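Local coordinates for Card1 endonuclease domain-containing protein (Vibrio cholerae, PDB 1XMX), which is of unknown function but probably binds nucleic acid and may cut it through a Card1-like endonuclease domain of the PD-(D/E)XK type, at residues E80-A84 against R85-V89; L102-Y105 against E106-S110; H374-Q377 against W378-A382. One frame throughout, in Å; residues are numbered along the deposited sequence.

Contact 1: residues E80-A84 against R85-V89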
ATOM      1  N   GLU A  80      -2.318  -1.337  38.565  1.00 26.29           N
ATOM      2  CA  GLU A  80      -1.798  -1.337  39.923  1.00 28.85           C
ATOM      3  C   GLU A  80      -0.468  -2.138  39.920  1.00 27.78           C
ATOM      4  O   GLU A  80       0.501  -1.742  40.520  1.00 27.85           O
ATOM      5  CB  GLU A  80      -2.868  -1.881  40.895  1.00 31.72           C
ATOM      6  CG  GLU A  80      -2.710  -1.523  42.360  1.00 36.32           C
ATOM      7  CD  GLU A  80      -3.098  -0.049  42.783  1.00 39.24           C
ATOM      8  OE1 GLU A  80      -2.342   0.921  42.499  1.00 39.07           O
ATOM      9  OE2 GLU A  80      -4.128   0.122  43.492  1.00 40.51           O
ATOM     10  N   THR A  81      -0.420  -3.237  39.185  1.00 28.01           N
ATOM     11  CA  THR A  81       0.814  -3.972  38.985  1.00 26.66           C
ATOM     12  C   THR A  81       1.868  -3.091  38.272  1.00 25.74           C
ATOM     13  O   THR A  81       3.052  -3.167  38.570  1.00 25.52           O
ATOM     14  CB  THR A  81       0.569  -5.245  38.104  1.00 28.97           C
ATOM     15  OG1 THR A  81      -0.499  -6.038  38.638  1.00 29.95           O
ATOM     16  CG2 THR A  81       1.819  -6.096  38.031  1.00 28.66           C
ATOM     17  N   LEU A  82       1.446  -2.267  37.317  1.00 22.42           N
ATOM     18  CA  LEU A  82       2.402  -1.453  36.595  1.00 22.44           C
ATOM     19  C   LEU A  82       2.891  -0.365  37.525  1.00 22.36           C
ATOM     20  O   LEU A  82       4.064  -0.084  37.574  1.00 22.38           O
ATOM     21  CB  LEU A  82       1.764  -0.792  35.370  1.00 20.31           C
ATOM     22  CG  LEU A  82       1.351  -1.759  34.268  1.00 20.83           C
ATOM     23  CD1 LEU A  82       0.689  -0.981  33.115  1.00 18.14           C
ATOM     24  CD2 LEU A  82       2.583  -2.641  33.835  1.00 20.62           C
ATOM     25  N   LYS A  83       1.969   0.261  38.246  1.00 22.84           N
ATOM     26  CA  LYS A  83       2.332   1.276  39.194  1.00 25.74           C
ATOM     27  C   LYS A  83       3.315   0.725  40.241  1.00 26.33           C
ATOM     28  O   LYS A  83       4.286   1.413  40.587  1.00 24.95           O
ATOM     29  CB  LYS A  83       1.101   1.855  39.890  1.00 27.99           C
ATOM     30  CG  LYS A  83       1.451   2.940  40.878  1.00 31.18           C
ATOM     31  CD  LYS A  83       2.004   4.166  40.121  1.00 34.60           C
ATOM     32  CE  LYS A  83       2.400   5.302  41.100  1.00 37.36           C
ATOM     33  NZ  LYS A  83       1.251   5.568  42.051  1.00 38.81           N
ATOM     34  N   ALA A  84       3.085  -0.508  40.714  1.00 24.50           N
ATOM     35  CA  ALA A  84       3.930  -1.064  41.807  1.00 25.14           C
ATOM     36  C   ALA A  84       5.362  -1.254  41.339  1.00 24.35           C
ATOM     37  O   ALA A  84       6.286  -1.162  42.116  1.00 20.56           O
ATOM     38  CB  ALA A  84       3.347  -2.389  42.371  1.00 25.10           C
ATOM     39  N   ARG A  85       5.541  -1.477  40.043  1.00 25.08           N
ATOM     40  CA  ARG A  85       6.881  -1.622  39.479  1.00 25.95           C
ATOM     41  C   ARG A  85       7.586  -0.316  39.121  1.00 25.55           C
ATOM     42  O   ARG A  85       8.753  -0.328  38.822  1.00 26.48           O
ATOM     43  CB  ARG A  85       6.797  -2.419  38.205  1.00 29.11           C
ATOM     44  CG  ARG A  85       6.400  -3.840  38.403  1.00 32.59           C
ATOM     45  CD  ARG A  85       6.739  -4.573  37.100  1.00 34.53           C
ATOM     46  NE  ARG A  85       5.799  -5.639  36.820  1.00 36.98           N
ATOM     47  CZ  ARG A  85       5.105  -5.769  35.696  1.00 39.15           C
ATOM     48  NH1 ARG A  85       5.245  -4.903  34.685  1.00 38.24           N
ATOM     49  NH2 ARG A  85       4.271  -6.804  35.588  1.00 40.29           N
ATOM     50  N   GLY A  86       6.886   0.804  39.119  1.00 25.69           N
ATOM     51  CA  GLY A  86       7.478   2.060  38.670  1.00 26.19           C
ATOM     52  C   GLY A  86       7.485   2.128  37.145  1.00 27.17           C
ATOM     53  O   GLY A  86       8.299   2.835  36.557  1.00 27.16           O
ATOM     54  N   GLU A  87       6.607   1.376  36.492  1.00 26.00           N
ATOM     55  CA  GLU A  87       6.522   1.447  35.037  1.00 27.49           C
ATOM     56  C   GLU A  87       6.146   2.882  34.602  1.00 26.87           C
ATOM     57  O   GLU A  87       5.249   3.509  35.152  1.00 25.19           O
ATOM     58  CB  GLU A  87       5.461   0.476  34.486  1.00 29.92           C
ATOM     59  CG  GLU A  87       5.781  -1.040  34.526  1.00 31.49           C
ATOM     60  CD  GLU A  87       7.129  -1.361  33.924  1.00 33.86           C
ATOM     61  OE1 GLU A  87       7.454  -0.789  32.854  1.00 33.94           O
ATOM     62  OE2 GLU A  87       7.885  -2.152  34.543  1.00 34.87           O
ATOM     63  N   GLU A  88       6.824   3.409  33.603  1.00 27.09           N
ATOM     64  CA  GLU A  88       6.455   4.724  33.121  1.00 26.81           C
ATOM     65  C   GLU A  88       5.506   4.605  31.929  1.00 25.90           C
ATOM     66  O   GLU A  88       5.942   4.585  30.763  1.00 25.28           O
ATOM     67  CB  GLU A  88       7.723   5.541  32.873  1.00 27.02           C
ATOM     68  CG  GLU A  88       8.466   5.765  34.228  1.00 31.25           C
ATOM     69  CD  GLU A  88       9.933   6.053  34.056  1.00 32.23           C
ATOM     70  OE1 GLU A  88      10.354   6.119  32.878  1.00 32.88           O
ATOM     71  OE2 GLU A  88      10.673   6.203  35.077  1.00 34.05           O
ATOM     72  N   VAL A  89       4.215   4.458  32.255  1.00 23.38           N
ATOM     73  CA  VAL A  89       3.191   4.136  31.293  1.00 23.94           C
ATOM     74  C   VAL A  89       2.784   5.320  30.420  1.00 23.31           C
ATOM     75  O   VAL A  89       2.646   6.448  30.891  1.00 23.21           O
ATOM     76  CB  VAL A  89       1.938   3.512  31.951  1.00 23.72           C
ATOM     77  CG1 VAL A  89       0.853   3.201  30.904  1.00 21.81           C
ATOM     78  CG2 VAL A  89       2.343   2.243  32.653  1.00 25.82           C
TER
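Leu-82 and Glu-87 meet where a helix is brought to a stop. The carbonyl oxygen of Leu-82 accepts the N-H of Glu-87 at 3.1 Å, and a second bond, 3.0 Å from Gly-86 N to Lys-83 O, has its donor 64° out of the plane of the Lys-83 carbonyl. With Gly-86 at positive phi (80°), the pair forms a Schellman motif. The Leu-82 side chain is touched by both Glu-87 and Val-89. Its CD2 meets CG of Glu-87 at 3.6 Å, while CD1 packs on CG2 of Val-89 at 3.7 Å, leucine and valine crossing at about a right angle. Arg-85 runs alongside Thr-81 in the same direction, and NH2 lies 3.5 Å from CG2 of Thr-81. That methyl faces the arginine because it is anti to the backbone N, which leaves OG1 to bond to Glu-77 O one turn earlier. Glu-87 OE2 sits at the guanidinium edge, in plane, but as a long salt bridge. Outward, Leu-82 and Val-89 both rest on Trp-113, Val-89 also meets Val-7, and Glu-88 pairs through its backbone with Met-3 and Ile-5, so the turn passes helix 68-85 into strand 88-92 beside strand 4-9.

Contact 2: residues L102-Y105 against E106-S110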
ATOM      1  N   LEU A 102     -12.687   4.147  26.647  1.00 18.70           N
ATOM      2  CA  LEU A 102     -13.019   5.058  27.711  1.00 18.58           C
ATOM      3  C   LEU A 102     -12.900   4.430  29.103  1.00 18.39           C
ATOM      4  O   LEU A 102     -12.680   5.143  30.063  1.00 19.07           O
ATOM      5  CB  LEU A 102     -14.408   5.661  27.519  1.00 19.38           C
ATOM      6  CG  LEU A 102     -14.514   6.488  26.244  1.00 20.64           C
ATOM      7  CD1 LEU A 102     -15.872   7.101  26.184  1.00 18.69           C
ATOM      8  CD2 LEU A 102     -13.446   7.548  26.284  1.00 20.34           C
ATOM      9  N   SER A 103     -13.012   3.109  29.206  1.00 17.05           N
ATOM     10  CA  SER A 103     -12.768   2.444  30.480  1.00 17.92           C
ATOM     11  C   SER A 103     -11.276   2.535  30.804  1.00 18.94           C
ATOM     12  O   SER A 103     -10.926   2.911  31.901  1.00 20.55           O
ATOM     13  CB  SER A 103     -13.165   0.970  30.420  1.00 19.75           C
ATOM     14  OG  SER A 103     -14.534   0.838  30.103  1.00 19.72           O
ATOM     15  N   ALA A 104     -10.417   2.170  29.841  1.00 16.45           N
ATOM     16  CA  ALA A 104      -8.978   2.304  30.002  1.00 18.47           C
ATOM     17  C   ALA A 104      -8.571   3.745  30.264  1.00 19.78           C
ATOM     18  O   ALA A 104      -7.696   3.974  31.086  1.00 20.16           O
ATOM     19  CB  ALA A 104      -8.248   1.782  28.792  1.00 15.35           C
ATOM     20  N   TYR A 105      -9.156   4.702  29.530  1.00 21.15           N
ATOM     21  CA  TYR A 105      -8.863   6.133  29.774  1.00 20.63           C
ATOM     22  C   TYR A 105      -9.078   6.551  31.256  1.00 22.22           C
ATOM     23  O   TYR A 105      -8.206   7.272  31.873  1.00 17.87           O
ATOM     24  CB  TYR A 105      -9.685   7.047  28.846  1.00 24.12           C
ATOM     25  CG  TYR A 105      -9.322   8.541  28.966  1.00 25.02           C
ATOM     26  CD1 TYR A 105      -9.889   9.368  29.941  1.00 25.98           C
ATOM     27  CD2 TYR A 105      -8.385   9.107  28.118  1.00 26.19           C
ATOM     28  CE1 TYR A 105      -9.518  10.749  30.055  1.00 25.58           C
ATOM     29  CE2 TYR A 105      -8.035  10.457  28.224  1.00 26.15           C
ATOM     30  CZ  TYR A 105      -8.600  11.264  29.186  1.00 25.86           C
ATOM     31  OH  TYR A 105      -8.190  12.616  29.232  1.00 27.95           O
ATOM     32  N   GLU A 106     -10.218   6.129  31.824  1.00 22.63           N
ATOM     33  CA  GLU A 106     -10.547   6.502  33.223  1.00 27.49           C
ATOM     34  C   GLU A 106      -9.456   5.963  34.161  1.00 24.85           C
ATOM     35  O   GLU A 106      -8.951   6.676  35.021  1.00 25.10           O
ATOM     36  CB  GLU A 106     -11.918   5.976  33.662  1.00 26.49           C
ATOM     37  CG  GLU A 106     -12.334   6.435  35.083  1.00 32.67           C
ATOM     38  CD  GLU A 106     -13.506   5.625  35.692  1.00 35.49           C
ATOM     39  OE1 GLU A 106     -13.417   4.370  35.699  1.00 40.24           O
ATOM     40  OE2 GLU A 106     -14.512   6.224  36.187  1.00 38.43           O
ATOM     41  N   VAL A 107      -9.119   4.690  33.994  1.00 23.33           N
ATOM     42  CA  VAL A 107      -8.140   4.052  34.857  1.00 23.62           C
ATOM     43  C   VAL A 107      -6.774   4.754  34.724  1.00 23.17           C
ATOM     44  O   VAL A 107      -6.178   5.205  35.707  1.00 21.09           O
ATOM     45  CB  VAL A 107      -7.991   2.525  34.556  1.00 23.39           C
ATOM     46  CG1 VAL A 107      -6.912   1.940  35.438  1.00 20.88           C
ATOM     47  CG2 VAL A 107      -9.331   1.797  34.772  1.00 22.66           C
ATOM     48  N   PHE A 108      -6.296   4.880  33.496  1.00 22.52           N
ATOM     49  CA  PHE A 108      -4.942   5.425  33.295  1.00 22.79           C
ATOM     50  C   PHE A 108      -4.844   6.918  33.674  1.00 23.48           C
ATOM     51  O   PHE A 108      -3.833   7.368  34.234  1.00 22.16           O
ATOM     52  CB  PHE A 108      -4.465   5.171  31.859  1.00 20.57           C
ATOM     53  CG  PHE A 108      -4.330   3.708  31.533  1.00 20.88           C
ATOM     54  CD1 PHE A 108      -3.946   2.803  32.507  1.00 22.83           C
ATOM     55  CD2 PHE A 108      -4.525   3.242  30.260  1.00 19.05           C
ATOM     56  CE1 PHE A 108      -3.794   1.441  32.190  1.00 24.77           C
ATOM     57  CE2 PHE A 108      -4.365   1.898  29.945  1.00 20.21           C
ATOM     58  CZ  PHE A 108      -3.992   1.005  30.899  1.00 22.23           C
ATOM     59  N   ARG A 109      -5.888   7.671  33.374  1.00 22.40           N
ATOM     60  CA  ARG A 109      -5.915   9.058  33.765  1.00 24.51           C
ATOM     61  C   ARG A 109      -5.819   9.231  35.317  1.00 25.05           C
ATOM     62  O   ARG A 109      -5.139  10.139  35.816  1.00 25.84           O
ATOM     63  CB  ARG A 109      -7.146   9.760  33.170  1.00 24.90           C
ATOM     64  CG  ARG A 109      -7.323  11.166  33.661  1.00 27.42           C
ATOM     65  CD  ARG A 109      -6.230  12.107  33.104  1.00 28.73           C
ATOM     66  NE  ARG A 109      -6.506  13.477  33.536  1.00 29.98           N
ATOM     67  CZ  ARG A 109      -6.235  13.950  34.740  1.00 29.85           C
ATOM     68  NH1 ARG A 109      -5.657  13.186  35.656  1.00 32.24           N
ATOM     69  NH2 ARG A 109      -6.565  15.181  35.031  1.00 29.78           N
ATOM     70  N   SER A 110      -6.424   8.330  36.079  1.00 24.42           N
ATOM     71  CA  SER A 110      -6.341   8.446  37.540  1.00 24.74           C
ATOM     72  C   SER A 110      -4.937   8.215  38.099  1.00 24.68           C
ATOM     73  O   SER A 110      -4.619   8.699  39.156  1.00 23.05           O
ATOM     74  CB  SER A 110      -7.336   7.540  38.262  1.00 24.06           C
ATOM     75  OG  SER A 110      -6.975   6.196  38.074  1.00 24.53           O
TER
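In the beta-alpha-beta unit formed by strand 88-92, helix 98-110 and strand 115-118, Ala-104 and Phe-108 stand one turn apart on the helix, on its face toward the sheet. Phe-108 N donates to Ala-104 O at 2.9 Å in an almost straight bond, approaching close to the line of the carbonyl (C=O...N 162°). The same oxygen is flanked by the phenylalanine ring: with CG beside the backbone N (chi1 -63°), the ring leans back along the helix, bringing CD2 to 3.4 Å from Ala-104 O and CE2 to 4.1 Å from Ala-104 CB. A quarter turn round, Arg-109 N bonds to Tyr-105 O at 2.8 Å. Here the two side chains extend next to each other with a shared heading, and CE1 of Tyr-105 reaches CB of Arg-109 at 4.0 Å; the phenol and guanidinium planes are steeply inclined, 68° apart. Near the end of the helix, the hydroxyl of Ser-110 turns back to give its proton to Val-107 O at 2.7 Å. Beyond the helix, Phe-108 meets Phe-91 edge-to-face, Arg-109 makes a cation-pi contact with Tyr-129, and Glu-106 forms a salt bridge with Lys-72 of helix 68-85. An apolar helix face laid on the parallel strands of the sheet is characteristic of the crossover helix in a Rossmann-like fold, as in the CARF domains found with Card1-like nucleases.

Contact 3: residues H374-Q377 against W378-A382; sequences HLTQ and WFKAA
Thr-376 O accepts the shortest bond between 374-377 and 378-382: Lys-380 N approaches it to 2.8 Å, nearly in line with the carbonyl. The lysine chain then folds back over the same turn. Its CG, beside the backbone N, comes to 3.1 Å from Thr-376 O, and an irregular bend at chi3 (-129°) carries the chain obliquely across the threonine methyl. The resulting 3.2 Å between CE of Lys-380 and CG2 of Thr-376 is tighter than normal packing, and the placing of the outer lysine atoms is therefore doubtful. OG1, the other threonine branch, lies beside the backbone N and is hydrogen-bonded to Lys-372 O. On the inner face, Leu-375 O accepts Phe-379 N at 2.9 Å and is also flanked by the phenylalanine ring, whose CD2 lies 3.1 Å away. The ring's CE2 reaches CB of Leu-375 at 4.3 Å. Trp-378, with CG anti to its own N (chi1 -173°), swings its indole away from this turn; it meets His-305 edge-to-face and Arg-338 in a cation-pi contact. Leu-375 and Phe-379 pack against helix 243-266, while Leu-375 and Trp-378 also lie on Met-340 and Ile-307 of the sheet. A mixed sheet with helices packed against it is consistent with the nuclease fold of the PD-(D/E)XK clan, and this helix packs between the sheet and helix 243-266.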
ATOM      1  N   HIS A 374       0.108  14.274 -11.285  1.00 21.45           N
ATOM      2  CA  HIS A 374      -1.109  13.702 -10.699  1.00 19.12           C
ATOM      3  C   HIS A 374      -0.769  12.720  -9.592  1.00 16.75           C
ATOM      4  O   HIS A 374      -1.458  12.665  -8.602  1.00 18.68           O
ATOM      5  CB  HIS A 374      -1.976  13.039 -11.752  1.00 20.17           C
ATOM      6  CG  HIS A 374      -2.482  13.975 -12.796  1.00 22.69           C
ATOM      7  ND1 HIS A 374      -3.319  15.027 -12.510  1.00 24.55           N
ATOM      8  CD2 HIS A 374      -2.289  14.011 -14.139  1.00 23.16           C
ATOM      9  CE1 HIS A 374      -3.628  15.670 -13.627  1.00 24.79           C
ATOM     10  NE2 HIS A 374      -3.020  15.070 -14.627  1.00 22.51           N
ATOM     11  N   LEU A 375       0.307  11.969  -9.735  1.00 16.76           N
ATOM     12  CA  LEU A 375       0.737  11.086  -8.684  1.00 16.60           C
ATOM     13  C   LEU A 375       1.221  11.874  -7.457  1.00 18.65           C
ATOM     14  O   LEU A 375       0.964  11.491  -6.317  1.00 21.06           O
ATOM     15  CB  LEU A 375       1.825  10.154  -9.208  1.00 15.10           C
ATOM     16  CG  LEU A 375       1.462   8.890 -10.052  1.00 15.58           C
ATOM     17  CD1 LEU A 375       2.658   8.052 -10.346  1.00 11.08           C
ATOM     18  CD2 LEU A 375       0.427   8.038  -9.287  1.00 14.21           C
ATOM     19  N   THR A 376       1.942  12.964  -7.698  1.00 18.56           N
ATOM     20  CA  THR A 376       2.415  13.852  -6.638  1.00 19.98           C
ATOM     21  C   THR A 376       1.222  14.409  -5.899  1.00 19.05           C
ATOM     22  O   THR A 376       1.156  14.348  -4.699  1.00 22.72           O
ATOM     23  CB  THR A 376       3.311  15.018  -7.212  1.00 19.74           C
ATOM     24  OG1 THR A 376       4.389  14.473  -7.983  1.00 19.42           O
ATOM     25  CG2 THR A 376       3.957  15.843  -6.051  1.00 19.89           C
ATOM     26  N   GLN A 377       0.258  14.931  -6.616  1.00 19.06           N
ATOM     27  CA  GLN A 377      -0.929  15.429  -5.979  1.00 19.57           C
ATOM     28  C   GLN A 377      -1.582  14.384  -5.083  1.00 19.09           C
ATOM     29  O   GLN A 377      -1.953  14.710  -3.943  1.00 19.74           O
ATOM     30  CB  GLN A 377      -1.902  15.948  -7.021  1.00 19.12           C
ATOM     31  CG  GLN A 377      -1.288  17.140  -7.778  1.00 22.84           C
ATOM     32  CD  GLN A 377      -2.125  17.613  -8.963  1.00 24.03           C
ATOM     33  OE1 GLN A 377      -2.941  16.865  -9.528  1.00 25.60           O
ATOM     34  NE2 GLN A 377      -1.874  18.818  -9.390  1.00 23.29           N
ATOM     35  N   TRP A 378      -1.677  13.135  -5.556  1.00 16.75           N
ATOM     36  CA  TRP A 378      -2.389  12.069  -4.831  1.00 15.34           C
ATOM     37  C   TRP A 378      -1.621  11.821  -3.553  1.00 17.19           C
ATOM     38  O   TRP A 378      -2.233  11.742  -2.455  1.00 15.01           O
ATOM     39  CB  TRP A 378      -2.438  10.771  -5.628  1.00 14.16           C
ATOM     40  CG  TRP A 378      -3.296   9.668  -5.049  1.00 11.70           C
ATOM     41  CD1 TRP A 378      -4.587   9.769  -4.595  1.00 10.47           C
ATOM     42  CD2 TRP A 378      -2.921   8.296  -4.922  1.00 12.13           C
ATOM     43  NE1 TRP A 378      -5.018   8.522  -4.112  1.00 10.91           N
ATOM     44  CE2 TRP A 378      -4.011   7.607  -4.337  1.00 11.22           C
ATOM     45  CE3 TRP A 378      -1.757   7.577  -5.222  1.00 11.27           C
ATOM     46  CZ2 TRP A 378      -3.967   6.246  -4.092  1.00 11.90           C
ATOM     47  CZ3 TRP A 378      -1.713   6.240  -4.945  1.00 10.96           C
ATOM     48  CH2 TRP A 378      -2.830   5.579  -4.409  1.00 11.40           C
ATOM     49  N   PHE A 379      -0.287  11.784  -3.677  1.00 16.52           N
ATOM     50  CA  PHE A 379       0.568  11.510  -2.509  1.00 17.42           C
ATOM     51  C   PHE A 379       0.639  12.671  -1.506  1.00 19.35           C
ATOM     52  O   PHE A 379       0.864  12.433  -0.306  1.00 19.55           O
ATOM     53  CB  PHE A 379       1.982  11.178  -2.923  1.00 16.85           C
ATOM     54  CG  PHE A 379       2.117   9.869  -3.672  1.00 19.12           C
ATOM     55  CD1 PHE A 379       1.382   8.742  -3.288  1.00 18.12           C
ATOM     56  CD2 PHE A 379       2.984   9.762  -4.768  1.00 17.76           C
ATOM     57  CE1 PHE A 379       1.549   7.505  -3.950  1.00 18.77           C
ATOM     58  CE2 PHE A 379       3.154   8.510  -5.435  1.00 18.27           C
ATOM     59  CZ  PHE A 379       2.434   7.393  -5.030  1.00 16.94           C
ATOM     60  N   LYS A 380       0.547  13.907  -1.998  1.00 20.73           N
ATOM     61  CA  LYS A 380       0.467  15.085  -1.131  1.00 21.48           C
ATOM     62  C   LYS A 380      -0.796  15.012  -0.277  1.00 20.93           C
ATOM     63  O   LYS A 380      -0.738  15.304   0.921  1.00 21.46           O
ATOM     64  CB  LYS A 380       0.502  16.409  -1.897  1.00 21.94           C
ATOM     65  CG  LYS A 380       1.822  16.593  -2.691  1.00 27.88           C
ATOM     66  CD  LYS A 380       2.160  18.050  -2.956  1.00 30.29           C
ATOM     67  CE  LYS A 380       2.471  18.254  -4.465  1.00 32.57           C
ATOM     68  NZ  LYS A 380       3.125  19.545  -4.800  1.00 33.33           N
ATOM     69  N   ALA A 381      -1.910  14.638  -0.898  1.00 19.54           N
ATOM     70  CA  ALA A 381      -3.164  14.474  -0.176  1.00 19.99           C
ATOM     71  C   ALA A 381      -3.080  13.486   0.971  1.00 19.57           C
ATOM     72  O   ALA A 381      -3.893  13.564   1.880  1.00 22.52           O
ATOM     73  CB  ALA A 381      -4.331  14.187  -1.114  1.00 18.84           C
ATOM     74  N   ALA A 382      -2.076  12.607   1.004  1.00 18.83           N
ATOM     75  CA  ALA A 382      -1.886  11.755   2.186  1.00 18.01           C
ATOM     76  C   ALA A 382      -1.489  12.519   3.484  1.00 19.86           C
ATOM     77  O   ALA A 382      -1.529  11.942   4.586  1.00 17.85           O
ATOM     78  CB  ALA A 382      -0.857  10.585   1.902  1.00 17.39           C
TER

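Overall arrangement
The three contacts follow one another along the chain but fall into two regions. Contacts 1 and 2, with centres about 15 Å apart, belong to one alpha/beta region: helix 68-85 turns into strand 88-92, which forms a beta-alpha-beta unit with helix 98-110 and strand 115-118, its neighbour in the same mixed sheet. Their nearest atoms are about 5 Å apart without touching. Contact 3 lies on helix 371-380, close to the end of the chain, with its centre about 44 Å from contact 1 and 38 Å from contact 2. It packs on a separate sheet, within the Card1-like endonuclease region. The separation is consistent with a Rossmann-like part and a probable nuclease part built as distinct units.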